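Local structure of 3-carboxy-cis,cis-muconate cycloisomerase (Acinetobacter calcoaceticus, 1Q5N) at residues A[10-14]-A[340-344]. The protein belongs to the fumarase/aspartase (lyase) superfamily of largely helical enzymes and assembles as a tetramer around long helix bundles. Sequence-based numbering, arbitrary orientation.
Sequences SLFYQ and GALER
Arg-344, on the long helix 323-351, bonds the main-chain carbonyls of Ser-10, in the short helix 9-12, and Tyr-13, just past its end, a side-chain-to-backbone clamp between the N-terminal region and the helical core. Arg-344 NH2 bonds Tyr-13 O (3.1 Å, 158° at the hydrogen), in both the carbonyl and guanidinium planes, and Ser-10 O (2.9 Å, bent to 132°), from above the carbonyl plane. NH1 adds a weak bond to Tyr-13 O, while Leu-11 O sits over a guanidinium face, badly angled for bonding to Arg-344 but bonded to Ser-294 OG. With CG anti to its carbonyl carbon (chi1 -80°) and the chain extended as far as NE, Arg-344 reaches the carbonyls of Ser-10 and Tyr-13. Gly-340 permits close backbone approach: its CA lies 4.0 Å from Tyr-13 CA and makes a CA-H...O contact to Phe-12 O (3.4 Å). Nearby, Gln-14 CG packs against the Glu-343 carboxylate, 3.7 Å from OE1, as the two side chains cross roughly perpendicularly; Gln-14 OE1 instead caps Val-17 N. Leu-329 of the second subunit packs on Phe-12 and Tyr-13. Arginine-to-carbonyl bonds thus fasten an N-terminal helix end and turn to long helix 323-351 of the superfamily's helical bundle.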
# COMPACT_ATOMS: atom_id res chain seq x y z
N SER A 10 -10.64 22.31 -1.31
CA SER A 10 -12.05 22.53 -1.61
C SER A 10 -12.67 21.33 -2.32
O SER A 10 -13.87 21.03 -2.19
CB SER A 10 -12.16 23.77 -2.48
OG SER A 10 -13.46 23.86 -3.04
N LEU A 11 -11.83 20.64 -3.06
CA LEU A 11 -12.24 19.47 -3.81
C LEU A 11 -12.34 18.17 -2.97
O LEU A 11 -13.30 17.43 -3.10
CB LEU A 11 -11.20 19.24 -4.90
CG LEU A 11 -11.67 19.23 -6.33
CD1 LEU A 11 -10.51 18.83 -7.17
CD2 LEU A 11 -12.85 18.27 -6.48
N PHE A 12 -11.35 17.93 -2.11
CA PHE A 12 -11.27 16.69 -1.35
C PHE A 12 -11.52 16.71 0.16
O PHE A 12 -11.89 15.70 0.72
CB PHE A 12 -9.89 16.07 -1.58
CG PHE A 12 -9.53 15.91 -3.03
CD1 PHE A 12 -10.24 15.01 -3.84
CD2 PHE A 12 -8.44 16.61 -3.57
CE1 PHE A 12 -9.87 14.82 -5.21
CE2 PHE A 12 -8.06 16.43 -4.91
CZ PHE A 12 -8.76 15.52 -5.74
N TYR A 13 -11.33 17.85 0.82
CA TYR A 13 -11.47 17.81 2.26
C TYR A 13 -12.72 18.44 2.76
O TYR A 13 -13.61 18.78 2.00
CB TYR A 13 -10.26 18.44 2.93
CG TYR A 13 -8.93 17.95 2.39
CD1 TYR A 13 -8.70 16.58 2.15
CD2 TYR A 13 -7.88 18.84 2.17
CE1 TYR A 13 -7.48 16.12 1.70
CE2 TYR A 13 -6.62 18.38 1.72
CZ TYR A 13 -6.44 17.00 1.47
OH TYR A 13 -5.22 16.56 0.95
N GLN A 14 -12.81 18.54 4.07
CA GLN A 14 -13.98 19.13 4.69
C GLN A 14 -13.42 20.26 5.54
O GLN A 14 -12.48 20.07 6.32
CB GLN A 14 -14.68 18.06 5.52
CG GLN A 14 -16.10 18.39 5.95
CD GLN A 14 -16.15 19.31 7.16
OE1 GLN A 14 -15.26 19.29 8.01
NE2 GLN A 14 -17.21 20.11 7.26
N GLY A 340 -14.14 14.72 4.12
CA GLY A 340 -14.49 15.24 2.79
C GLY A 340 -15.40 14.28 2.01
O GLY A 340 -16.41 14.67 1.41
N ALA A 341 -15.09 12.99 2.06
CA ALA A 341 -15.91 12.03 1.31
C ALA A 341 -17.32 11.94 1.92
O ALA A 341 -18.29 11.78 1.20
CB ALA A 341 -15.21 10.59 1.30
N LEU A 342 -17.41 12.02 3.24
CA LEU A 342 -18.70 11.97 3.94
C LEU A 342 -19.52 13.20 3.58
O LEU A 342 -20.72 13.11 3.33
CB LEU A 342 -18.50 11.95 5.45
CG LEU A 342 -18.13 10.59 5.96
CD1 LEU A 342 -17.70 10.69 7.40
CD2 LEU A 342 -19.35 9.71 5.78
N GLU A 343 -18.87 14.36 3.56
CA GLU A 343 -19.62 15.55 3.23
C GLU A 343 -20.24 15.48 1.81
O GLU A 343 -21.40 15.85 1.64
CB GLU A 343 -18.74 16.80 3.37
CG GLU A 343 -19.30 18.01 2.67
CD GLU A 343 -18.58 19.26 3.08
OE1 GLU A 343 -18.98 19.86 4.12
OE2 GLU A 343 -17.59 19.64 2.40
N ARG A 344 -19.49 15.05 0.79
CA ARG A 344 -20.06 14.94 -0.55
C ARG A 344 -21.13 13.82 -0.62
O ARG A 344 -22.17 13.98 -1.26
CB ARG A 344 -18.93 14.74 -1.54
CG ARG A 344 -18.33 16.08 -1.81
CD ARG A 344 -16.96 15.97 -2.23
NE ARG A 344 -16.27 17.23 -2.00
CZ ARG A 344 -15.48 17.49 -0.95
NH1 ARG A 344 -15.27 16.57 -0.01
NH2 ARG A 344 -14.91 18.68 -0.82